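Local coordinates for protein glia-derived nexin (Homo sapiens, PDB 4DY0) that inhibits serine proteases such as thrombin, trypsin and urokinase, binds heparin and promotes neurite extension, at residues 16-21 / 290-295; 78-83 / 365-370; 188-191 / 195-198; 223-228 / 272-277. One frame throughout, in Å; residues are numbered along the deposited sequence.

Interaction 1 (16-21 / 290-295)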
loop_
_atom_site.group_PDB
_atom_site.type_symbol
_atom_site.label_atom_id
_atom_site.label_comp_id
_atom_site.label_asym_id
_atom_site.label_seq_id
_atom_site.Cartn_x
_atom_site.Cartn_y
_atom_site.Cartn_z
ATOM N N GLY A 16 5.883 -3.611 5.692
ATOM C CA GLY A 16 4.591 -3.435 5.058
ATOM C C GLY A 16 4.128 -4.674 4.320
ATOM O O GLY A 16 2.955 -5.031 4.364
ATOM N N ILE A 17 5.051 -5.332 3.630
ATOM C CA ILE A 17 4.711 -6.530 2.873
ATOM C C ILE A 17 4.302 -7.673 3.810
ATOM O O ILE A 17 3.357 -8.420 3.528
ATOM C CB ILE A 17 5.873 -6.958 1.953
ATOM C CG1 ILE A 17 6.084 -5.916 0.852
ATOM C CG2 ILE A 17 5.603 -8.326 1.335
ATOM C CD1 ILE A 17 7.293 -6.186 -0.028
ATOM N N GLN A 18 5.004 -7.798 4.930
ATOM C CA GLN A 18 4.686 -8.823 5.921
ATOM C C GLN A 18 3.251 -8.679 6.404
ATOM O O GLN A 18 2.556 -9.673 6.619
ATOM C CB GLN A 18 5.647 -8.748 7.108
ATOM C CG GLN A 18 7.003 -9.373 6.830
ATOM C CD GLN A 18 7.976 -9.181 7.974
ATOM O OE1 GLN A 18 9.137 -8.837 7.760
ATOM N NE2 GLN A 18 7.506 -9.396 9.199
ATOM N N VAL A 19 2.813 -7.436 6.573
ATOM C CA VAL A 19 1.434 -7.173 6.945
ATOM C C VAL A 19 0.504 -7.669 5.844
ATOM O O VAL A 19 -0.458 -8.391 6.111
ATOM C CB VAL A 19 1.192 -5.676 7.225
ATOM C CG1 VAL A 19 -0.294 -5.391 7.361
ATOM C CG2 VAL A 19 1.954 -5.248 8.479
ATOM N N PHE A 20 0.800 -7.300 4.601
ATOM C CA PHE A 20 0.011 -7.785 3.470
ATOM C C PHE A 20 -0.111 -9.308 3.502
ATOM O O PHE A 20 -1.201 -9.859 3.300
ATOM C CB PHE A 20 0.627 -7.337 2.143
ATOM C CG PHE A 20 -0.048 -7.921 0.930
ATOM C CD1 PHE A 20 -1.157 -7.302 0.368
ATOM C CD2 PHE A 20 0.426 -9.091 0.349
ATOM C CE1 PHE A 20 -1.777 -7.834 -0.746
ATOM C CE2 PHE A 20 -0.195 -9.633 -0.767
ATOM C CZ PHE A 20 -1.294 -9.005 -1.316
ATOM N N ASN A 21 1.009 -9.982 3.755
ATOM C CA ASN A 21 1.043 -11.443 3.758
ATOM C C ASN A 21 0.143 -12.036 4.832
ATOM O O ASN A 21 -0.387 -13.138 4.685
ATOM C CB ASN A 21 2.474 -11.949 3.934
ATOM C CG ASN A 21 3.340 -11.656 2.731
ATOM O OD1 ASN A 21 2.834 -11.447 1.627
ATOM N ND2 ASN A 21 4.654 -11.646 2.930
ATOM N N LYS A 290 -0.220 -6.349 15.734
ATOM C CA LYS A 290 -0.068 -7.131 16.957
ATOM C C LYS A 290 0.728 -8.415 16.706
ATOM O O LYS A 290 1.625 -8.757 17.472
ATOM C CB LYS A 290 -1.430 -7.504 17.537
ATOM C CG LYS A 290 -2.252 -6.344 18.057
ATOM C CD LYS A 290 -3.519 -6.868 18.733
ATOM C CE LYS A 290 -4.438 -5.738 19.154
ATOM N NZ LYS A 290 -5.611 -6.254 19.905
ATOM N N VAL A 291 0.386 -9.128 15.637
ATOM C CA VAL A 291 1.068 -10.373 15.300
ATOM C C VAL A 291 2.567 -10.135 15.130
ATOM O O VAL A 291 3.379 -11.020 15.414
ATOM C CB VAL A 291 0.495 -11.006 14.013
ATOM C CG1 VAL A 291 1.378 -12.158 13.531
ATOM C CG2 VAL A 291 -0.939 -11.466 14.240
ATOM N N LEU A 292 2.922 -8.937 14.671
ATOM C CA LEU A 292 4.326 -8.554 14.519
ATOM C C LEU A 292 4.977 -8.196 15.853
ATOM O O LEU A 292 6.194 -8.027 15.932
ATOM C CB LEU A 292 4.474 -7.381 13.546
ATOM C CG LEU A 292 4.193 -7.661 12.068
ATOM C CD1 LEU A 292 4.534 -6.435 11.228
ATOM C CD2 LEU A 292 4.963 -8.889 11.583
ATOM N N GLY A 293 4.165 -8.074 16.897
ATOM C CA GLY A 293 4.683 -7.798 18.233
ATOM C C GLY A 293 4.425 -6.397 18.761
ATOM O O GLY A 293 4.936 -6.030 19.818
ATOM N N ILE A 294 3.644 -5.605 18.029
ATOM C CA ILE A 294 3.293 -4.260 18.482
ATOM C C ILE A 294 1.930 -4.294 19.160
ATOM O O ILE A 294 0.906 -4.149 18.496
ATOM C CB ILE A 294 3.241 -3.258 17.312
ATOM C CG1 ILE A 294 4.592 -3.194 16.599
ATOM C CG2 ILE A 294 2.840 -1.877 17.811
ATOM C CD1 ILE A 294 4.521 -2.579 15.217
ATOM N N THR A 295 1.921 -4.486 20.475
ATOM C CA THR A 295 0.671 -4.700 21.213
ATOM C C THR A 295 0.274 -3.555 22.149
ATOM O O THR A 295 -0.909 -3.227 22.267
ATOM C CB THR A 295 0.732 -5.997 22.045
ATOM O OG1 THR A 295 1.929 -5.999 22.833
ATOM C CG2 THR A 295 0.729 -7.214 21.136
#

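Interaction 2 (78-83 / 365-370)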
loop_
_atom_site.group_PDB
_atom_site.type_symbol
_atom_site.label_atom_id
_atom_site.label_comp_id
_atom_site.label_asym_id
_atom_site.label_seq_id
_atom_site.Cartn_x
_atom_site.Cartn_y
_atom_site.Cartn_z
ATOM N N LYS A 78 9.472 12.590 0.277
ATOM C CA LYS A 78 9.264 13.684 -0.666
ATOM C C LYS A 78 9.597 13.244 -2.087
ATOM O O LYS A 78 8.984 13.704 -3.046
ATOM C CB LYS A 78 10.084 14.921 -0.274
ATOM C CG LYS A 78 9.555 15.652 0.959
ATOM C CD LYS A 78 10.157 17.051 1.097
ATOM N N ALA A 79 10.565 12.341 -2.211
ATOM C CA ALA A 79 10.980 11.836 -3.516
ATOM C C ALA A 79 9.893 10.964 -4.161
ATOM O O ALA A 79 9.785 10.893 -5.385
ATOM C CB ALA A 79 12.296 11.063 -3.389
ATOM N N ILE A 80 9.086 10.308 -3.333
ATOM C CA ILE A 80 7.991 9.482 -3.836
ATOM C C ILE A 80 6.843 10.330 -4.370
ATOM O O ILE A 80 6.244 10.004 -5.394
ATOM C CB ILE A 80 7.435 8.563 -2.747
ATOM C CG1 ILE A 80 8.477 7.522 -2.347
ATOM C CG2 ILE A 80 6.166 7.882 -3.225
ATOM C CD1 ILE A 80 8.081 6.716 -1.140
ATOM N N VAL A 81 6.538 11.420 -3.674
ATOM C CA VAL A 81 5.407 12.262 -4.043
ATOM C C VAL A 81 5.804 13.396 -4.987
ATOM O O VAL A 81 4.947 14.111 -5.502
ATOM C CB VAL A 81 4.727 12.859 -2.798
ATOM C CG1 VAL A 81 3.605 13.805 -3.207
ATOM C CG2 VAL A 81 4.194 11.748 -1.904
ATOM N N SER A 82 7.105 13.547 -5.218
ATOM C CA SER A 82 7.627 14.640 -6.035
ATOM C C SER A 82 6.961 14.738 -7.408
ATOM O O SER A 82 6.692 13.722 -8.053
ATOM C CB SER A 82 9.139 14.491 -6.203
ATOM O OG SER A 82 9.636 15.379 -7.188
ATOM N N LYS A 83 6.703 15.969 -7.847
ATOM C CA LYS A 83 6.154 16.227 -9.179
ATOM C C LYS A 83 7.144 15.772 -10.244
ATOM O O LYS A 83 6.774 15.531 -11.393
ATOM C CB LYS A 83 5.845 17.718 -9.353
ATOM N N ASN A 365 11.067 2.985 -8.286
ATOM C CA ASN A 365 12.343 2.312 -8.526
ATOM C C ASN A 365 13.595 3.011 -7.981
ATOM O O ASN A 365 14.521 2.346 -7.515
ATOM C CB ASN A 365 12.476 1.971 -10.015
ATOM C CG ASN A 365 11.341 1.075 -10.502
ATOM O OD1 ASN A 365 11.130 -0.015 -9.970
ATOM N ND2 ASN A 365 10.599 1.537 -11.504
ATOM N N PRO A 366 13.629 4.353 -8.028
ATOM C CA PRO A 366 14.798 5.048 -7.491
ATOM C C PRO A 366 15.033 4.734 -6.013
ATOM O O PRO A 366 16.172 4.504 -5.605
ATOM C CB PRO A 366 14.447 6.528 -7.680
ATOM C CG PRO A 366 13.481 6.539 -8.821
ATOM C CD PRO A 366 12.674 5.278 -8.660
ATOM N N THR A 367 13.966 4.716 -5.220
ATOM C CA THR A 367 14.093 4.465 -3.788
ATOM C C THR A 367 13.880 2.996 -3.443
ATOM O O THR A 367 14.295 2.534 -2.382
ATOM C CB THR A 367 13.083 5.291 -2.980
ATOM O OG1 THR A 367 11.754 4.929 -3.373
ATOM C CG2 THR A 367 13.294 6.767 -3.216
ATOM N N GLY A 368 13.225 2.270 -4.340
ATOM C CA GLY A 368 12.858 0.886 -4.073
ATOM C C GLY A 368 11.576 0.768 -3.264
ATOM O O GLY A 368 11.160 -0.330 -2.913
ATOM N N ALA A 369 10.937 1.897 -2.969
ATOM C CA ALA A 369 9.727 1.885 -2.150
ATOM C C ALA A 369 8.595 1.149 -2.846
ATOM O O ALA A 369 8.342 1.365 -4.030
ATOM C CB ALA A 369 9.299 3.299 -1.800
ATOM N N VAL A 370 7.917 0.277 -2.108
ATOM C CA VAL A 370 6.745 -0.414 -2.630
ATOM C C VAL A 370 5.502 0.361 -2.224
ATOM O O VAL A 370 5.025 0.240 -1.097
ATOM C CB VAL A 370 6.651 -1.858 -2.104
ATOM C CG1 VAL A 370 5.493 -2.591 -2.764
ATOM C CG2 VAL A 370 7.964 -2.595 -2.356
#

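Interaction 3 (188-191 / 195-198)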
loop_
_atom_site.group_PDB
_atom_site.type_symbol
_atom_site.label_atom_id
_atom_site.label_comp_id
_atom_site.label_asym_id
_atom_site.label_seq_id
_atom_site.Cartn_x
_atom_site.Cartn_y
_atom_site.Cartn_z
ATOM N N PHE A 188 -12.768 -13.459 -17.127
ATOM C CA PHE A 188 -11.873 -13.553 -15.984
ATOM C C PHE A 188 -12.416 -14.679 -15.109
ATOM O O PHE A 188 -13.587 -14.669 -14.749
ATOM C CB PHE A 188 -11.846 -12.223 -15.216
ATOM C CG PHE A 188 -10.895 -12.207 -14.046
ATOM C CD1 PHE A 188 -9.609 -11.704 -14.181
ATOM C CD2 PHE A 188 -11.289 -12.690 -12.806
ATOM C CE1 PHE A 188 -8.731 -11.688 -13.102
ATOM C CE2 PHE A 188 -10.418 -12.677 -11.726
ATOM C CZ PHE A 188 -9.137 -12.176 -11.874
ATOM N N VAL A 189 -11.591 -15.675 -14.804
ATOM C CA VAL A 189 -12.035 -16.766 -13.941
ATOM C C VAL A 189 -11.597 -16.500 -12.504
ATOM O O VAL A 189 -10.412 -16.581 -12.182
ATOM C CB VAL A 189 -11.503 -18.130 -14.407
ATOM C CG1 VAL A 189 -12.006 -19.229 -13.483
ATOM C CG2 VAL A 189 -11.946 -18.413 -15.829
ATOM N N ALA A 190 -12.556 -16.172 -11.644
ATOM C CA ALA A 190 -12.238 -15.798 -10.268
ATOM C C ALA A 190 -11.975 -17.018 -9.404
ATOM O O ALA A 190 -12.002 -18.150 -9.888
ATOM C CB ALA A 190 -13.341 -14.945 -9.673
ATOM N N ALA A 191 -11.712 -16.776 -8.123
ATOM C CA ALA A 191 -11.388 -17.846 -7.182
ATOM C C ALA A 191 -12.493 -18.904 -7.081
ATOM O O ALA A 191 -12.209 -20.107 -7.053
ATOM C CB ALA A 191 -11.074 -17.262 -5.810
ATOM N N SER A 195 -16.900 -17.708 -14.152
ATOM C CA SER A 195 -16.410 -16.786 -15.168
ATOM C C SER A 195 -17.100 -15.431 -15.054
ATOM O O SER A 195 -18.308 -15.360 -14.817
ATOM C CB SER A 195 -16.645 -17.358 -16.567
ATOM O OG SER A 195 -15.859 -18.509 -16.796
ATOM N N TYR A 196 -16.349 -14.378 -15.243
ATOM C CA TYR A 196 -16.813 -13.036 -15.179
ATOM C C TYR A 196 -16.383 -12.332 -16.426
ATOM O O TYR A 196 -15.415 -12.614 -17.008
ATOM C CB TYR A 196 -16.359 -12.277 -13.929
ATOM C CG TYR A 196 -16.870 -12.816 -12.663
ATOM C CD1 TYR A 196 -17.933 -12.277 -12.048
ATOM C CD2 TYR A 196 -16.294 -13.893 -12.086
ATOM C CE1 TYR A 196 -18.388 -12.785 -10.927
ATOM C CE2 TYR A 196 -16.754 -14.393 -11.003
ATOM C CZ TYR A 196 -17.797 -13.833 -10.408
ATOM O OH TYR A 196 -18.241 -14.351 -9.286
ATOM N N GLN A 197 -17.210 -11.429 -16.851
ATOM C CA GLN A 197 -16.969 -10.618 -17.981
ATOM C C GLN A 197 -16.404 -9.284 -17.620
ATOM O O GLN A 197 -16.983 -8.536 -16.964
ATOM C CB GLN A 197 -18.252 -10.453 -18.659
ATOM C CG GLN A 197 -18.331 -11.228 -19.779
ATOM C CD GLN A 197 -18.856 -10.395 -20.819
ATOM O OE1 GLN A 197 -19.120 -9.241 -20.567
ATOM N NE2 GLN A 197 -18.948 -10.905 -22.025
ATOM N N VAL A 198 -15.203 -9.040 -18.060
ATOM C CA VAL A 198 -14.425 -7.910 -17.651
ATOM C C VAL A 198 -13.839 -7.177 -18.812
ATOM O O VAL A 198 -13.376 -7.779 -19.702
ATOM C CB VAL A 198 -13.264 -8.382 -16.738
ATOM C CG1 VAL A 198 -12.496 -7.279 -16.203
ATOM C CG2 VAL A 198 -13.773 -9.230 -15.675
#

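Interaction 4 (223-228 / 272-277)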
loop_
_atom_site.group_PDB
_atom_site.type_symbol
_atom_site.label_atom_id
_atom_site.label_comp_id
_atom_site.label_asym_id
_atom_site.label_seq_id
_atom_site.Cartn_x
_atom_site.Cartn_y
_atom_site.Cartn_z
ATOM N N ILE A 223 5.464 -9.632 -14.984
ATOM C CA ILE A 223 5.747 -8.635 -15.995
ATOM C C ILE A 223 5.874 -7.243 -15.382
ATOM O O ILE A 223 5.241 -6.938 -14.370
ATOM C CB ILE A 223 4.657 -8.635 -17.086
ATOM C CG1 ILE A 223 5.020 -7.659 -18.210
ATOM C CG2 ILE A 223 3.302 -8.305 -16.485
ATOM C CD1 ILE A 223 4.240 -7.902 -19.489
ATOM N N GLU A 224 6.705 -6.407 -15.999
ATOM C CA GLU A 224 6.839 -5.015 -15.589
ATOM C C GLU A 224 6.236 -4.065 -16.627
ATOM O O GLU A 224 6.573 -4.119 -17.809
ATOM C CB GLU A 224 8.304 -4.661 -15.347
ATOM C CG GLU A 224 8.503 -3.259 -14.793
ATOM C CD GLU A 224 9.966 -2.877 -14.679
ATOM O OE1 GLU A 224 10.738 -3.174 -15.620
ATOM O OE2 GLU A 224 10.344 -2.275 -13.650
ATOM N N LEU A 225 5.334 -3.204 -16.176
ATOM C CA LEU A 225 4.735 -2.201 -17.040
ATOM C C LEU A 225 5.118 -0.830 -16.513
ATOM O O LEU A 225 4.566 -0.371 -15.517
ATOM C CB LEU A 225 3.216 -2.337 -17.044
ATOM C CG LEU A 225 2.591 -3.627 -17.564
ATOM C CD1 LEU A 225 3.173 -4.831 -16.859
ATOM C CD2 LEU A 225 1.098 -3.561 -17.342
ATOM N N PRO A 226 6.080 -0.174 -17.171
ATOM C CA PRO A 226 6.553 1.126 -16.694
ATOM C C PRO A 226 5.578 2.269 -16.982
ATOM O O PRO A 226 4.855 2.238 -17.983
ATOM C CB PRO A 226 7.853 1.330 -17.476
ATOM C CG PRO A 226 7.680 0.520 -18.716
ATOM C CD PRO A 226 6.846 -0.663 -18.332
ATOM N N TYR A 227 5.555 3.261 -16.093
ATOM C CA TYR A 227 4.814 4.493 -16.330
ATOM C C TYR A 227 5.730 5.524 -17.000
ATOM O O TYR A 227 6.953 5.423 -16.911
ATOM C CB TYR A 227 4.217 5.034 -15.030
ATOM C CG TYR A 227 3.117 4.160 -14.465
ATOM C CD1 TYR A 227 1.797 4.325 -14.864
ATOM C CD2 TYR A 227 3.400 3.162 -13.538
ATOM C CE1 TYR A 227 0.784 3.521 -14.352
ATOM C CE2 TYR A 227 2.394 2.352 -13.021
ATOM C CZ TYR A 227 1.091 2.539 -13.431
ATOM O OH TYR A 227 0.090 1.740 -12.924
ATOM N N HIS A 228 5.136 6.508 -17.666
ATOM C CA HIS A 228 5.883 7.382 -18.572
ATOM C C HIS A 228 6.994 8.208 -17.910
ATOM O O HIS A 228 8.002 8.513 -18.546
ATOM C CB HIS A 228 4.933 8.270 -19.385
ATOM C CG HIS A 228 4.447 9.482 -18.651
ATOM N ND1 HIS A 228 3.589 9.408 -17.575
ATOM C CD2 HIS A 228 4.677 10.801 -18.860
ATOM C CE1 HIS A 228 3.326 10.630 -17.140
ATOM N NE2 HIS A 228 3.973 11.492 -17.904
ATOM N N VAL A 272 0.001 -8.317 -24.239
ATOM C CA VAL A 272 -0.467 -8.115 -22.873
ATOM C C VAL A 272 -1.975 -7.933 -22.840
ATOM O O VAL A 272 -2.533 -7.170 -23.624
ATOM C CB VAL A 272 0.188 -6.886 -22.217
ATOM C CG1 VAL A 272 -0.303 -6.726 -20.785
ATOM C CG2 VAL A 272 1.707 -7.009 -22.254
ATOM N N ILE A 273 -2.632 -8.649 -21.938
ATOM C CA ILE A 273 -4.071 -8.517 -21.764
ATOM C C ILE A 273 -4.377 -8.397 -20.273
ATOM O O ILE A 273 -4.066 -9.292 -19.486
ATOM C CB ILE A 273 -4.819 -9.673 -22.438
ATOM C CG1 ILE A 273 -4.614 -9.592 -23.954
ATOM C CG2 ILE A 273 -6.307 -9.643 -22.097
ATOM C CD1 ILE A 273 -5.618 -10.373 -24.755
ATOM N N LEU A 274 -4.972 -7.269 -19.904
ATOM C CA LEU A 274 -5.001 -6.805 -18.522
ATOM C C LEU A 274 -6.369 -6.198 -18.221
ATOM O O LEU A 274 -6.873 -5.397 -19.004
ATOM C CB LEU A 274 -3.931 -5.724 -18.357
ATOM C CG LEU A 274 -3.325 -5.375 -17.001
ATOM C CD1 LEU A 274 -2.784 -3.963 -17.056
ATOM C CD2 LEU A 274 -4.340 -5.502 -15.890
ATOM N N PRO A 275 -6.985 -6.579 -17.092
ATOM C CA PRO A 275 -8.257 -5.958 -16.760
ATOM C C PRO A 275 -8.137 -4.444 -16.656
ATOM O O PRO A 275 -7.194 -3.927 -16.048
ATOM C CB PRO A 275 -8.581 -6.544 -15.387
ATOM C CG PRO A 275 -7.923 -7.870 -15.399
ATOM C CD PRO A 275 -6.638 -7.655 -16.150
ATOM N N LYS A 276 -9.075 -3.742 -17.274
ATOM C CA LYS A 276 -9.223 -2.317 -17.048
ATOM C C LYS A 276 -10.157 -2.174 -15.851
ATOM O O LYS A 276 -11.316 -2.575 -15.916
ATOM C CB LYS A 276 -9.814 -1.644 -18.287
ATOM C CG LYS A 276 -10.646 -0.406 -17.988
ATOM C CD LYS A 276 -10.693 0.543 -19.177
ATOM C CE LYS A 276 -11.647 1.691 -18.902
ATOM N NZ LYS A 276 -11.013 3.000 -19.201
ATOM N N PHE A 277 -9.652 -1.632 -14.748
ATOM C CA PHE A 277 -10.434 -1.609 -13.518
ATOM C C PHE A 277 -9.847 -0.665 -12.480
ATOM O O PHE A 277 -8.768 -0.103 -12.665
ATOM C CB PHE A 277 -10.498 -3.013 -12.915
ATOM C CG PHE A 277 -9.244 -3.410 -12.185
ATOM C CD1 PHE A 277 -8.058 -3.621 -12.879
ATOM C CD2 PHE A 277 -9.247 -3.565 -10.804
ATOM C CE1 PHE A 277 -6.897 -3.983 -12.210
ATOM C CE2 PHE A 277 -8.091 -3.924 -10.125
ATOM C CZ PHE A 277 -6.913 -4.132 -10.829
#

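Interaction 1 (16-21 / 290-295)
L292 meets Q18 and V19 from the end of helix 286-291, where G293 N bonds to K290 O at 2.7 Å. This is one of two bonds that run back into the last turn of helix 286-291 as the chain leaves it. At the bend G293 has a positive phi of 108°, and a side chain there would be pressed against the carbonyl O of L292. The contact across the segments rests on the two methyls of L292. With CB heading for helix 5-26 and CG anti to the carbonyl carbon (chi1 -70°), the fork opens onto that helix and each branch finds a different neighbour. L292 CD1 meets CG2 of V19 at 4.0 Å, the two side chains crossing at about a right angle. L292 CD2 comes to 3.5 Å from NE2 of Q18, van der Waals contact between a methyl and an exposed amide whose chain is extended beyond CG. Q22, one turn on from Q18, also touches L292. V19 additionally packs on I39 of helix 36-47, while I17 and F20 of the same helix as V19 reach M373 of strand 369-376. Beyond the glycine, I294 turns inward onto L43, L58 and V61. The evidence fits a glycine-terminated helix end, a Schellman motif, whose preceding leucine packs against the N-terminal helix of the serpin fold.

Interaction 2 (78-83 / 365-370)
I80 lays the end of its side chain against the methyl of A369: I80 CD1 lies 3.7 Å from A369 CB. Its torsions account for the reach: CG1 stands opposite the carbonyl carbon (chi1 -67°) and CD1 continues the extended line, bringing the tip nearer to 365-370 than the direction of the CB alone would. The same side chain passes its CG1 by OG1 of T367 at 4.3 Å, a loose contact. One residue earlier on the helix, A79 CB lies 4.4 Å from T367 CG2, and the threonine thus presents its methyl to the alanine while its hydroxyl serves the turn. That hydroxyl is held within its own segment: T367 OG1 accepts from A369 N at 3.2 Å, with an N-H...O angle of 159°, which defines an ST turn, and it is also hydrogen-bonded to H364 ND1. G368, at phi 83°, completes the reversal. The turn joins antiparallel strands 358-364 and 369-376 in a beta hairpin of the serpin fold, and the contact sets the last turn of helix 70-81 against it. The helix probably corresponds to helix D, the heparin-binding helix of related serpins; a bound sulfated glucosamine of heparin lies about 8 Å from the side chain of A79. H37 of helix 36-47 touches both I80 and A369, bordering the pair. Where helix 70-81 ends, the side-chain ND2 of N85 is hydrogen-bonded to the carbonyl oxygens of A79 and S82.

Interaction 3 (188-191 / 195-198)
The ring of Y196 has the carbonyl O of F188 at its edge and in its plane, 3.9 Å from Y196 CD2, while the methyl of A190 approaches obliquely, A190 CB lying 3.7 Å from Y196 CE2. F188 and Y196 belong to a beta hairpin of strands 184-189 and 195-213, where they form an antiparallel hydrogen-bonded pair with side chains on one face. With CG anti to the backbone N, the F188 ring leads away from the partner strand, and it is F188 CB that packs on V198 CG2, at 3.6 Å. The F188 ring continues to P379, the C-terminal residue, and Y196 touches K378. Two backbone bonds fix the pairing: F188 N gives to Y196 O at 2.8 Å, nearly straight at 170°, and Y196 N returns one to F188 O, more bent at 147°. The next pair, V189 and S195, is non-hydrogen-bonded and its side chains lie on the other face, where V189 CG2 comes 4.0 Å from S195 OG. The tyrosine hydroxyl has its partner in the connecting turn, D192 OD2. F188 O also receives a CA-H...O contact from S195 CA at 3.6 Å, with an angle of 140° at the hydrogen.

Interaction 4 (223-228 / 272-277)
I223 holds CG1 opposite its backbone N (chi1 -175°) and carries CD1 outward along an extended chain, which delivers the methyl to CG2 of V272. In L225 the second torsion is 54°, and it is therefore CD2 that runs extended from CA and meets L274. Both meetings are tip to tip and equally close: I223 CD1 to V272 CG2 is 3.9 Å, and L225 CD2 to L274 CD1 is 3.9 Å. Since the backbones stay far apart, 9.3 Å between the CA atoms of I223 and V272, the segments are not neighbours paired edge to edge; only side-chain carbons bridge the gap. Alternation along each strand explains the pattern: I223 and L225, two residues apart, point at V272 and L274, also two apart, and all four are buried. E224, between the first two, is turned elsewhere, its carboxylate forming a salt bridge with R208 NE and a hydrogen bond with S233 OG. I273, between the second two, packs on M200, W351 and I353. F207 of strand 195-213 touches both I223 and V272, and F352 adds a further cover to I223, while W174 lies against L225. Strand 195-213 pairs with both 219-226 and 266-284, linking the two layers whose side chains meet here. The arrangement is that of the apolar interior between sheets B and C of a serpin, the region known as the B-C barrel.

Interactions 3 and 4 touch, V198 CG1 lying 4.1 Å from P275 CB, with centres 18 Å apart; strand 195-213 of interaction 3 pairs with both strands of interaction 4. Along the chain both fall between the segments of interaction 1, and also between those of interaction 2. Interactions 1 and 2 alternate in sequence (16-21, 78-83, 290-295, 365-370); their centres are 23 Å apart and their nearest atoms about 4 Å apart, without touching. Interactions 1 and 4 lie on opposite sides of the chain's centre, yet strand 266-284 leads into helix 286-291. Helices from the first quarter of the chain thus meet elements from its last third, while interactions 3 and 4 join strands in between.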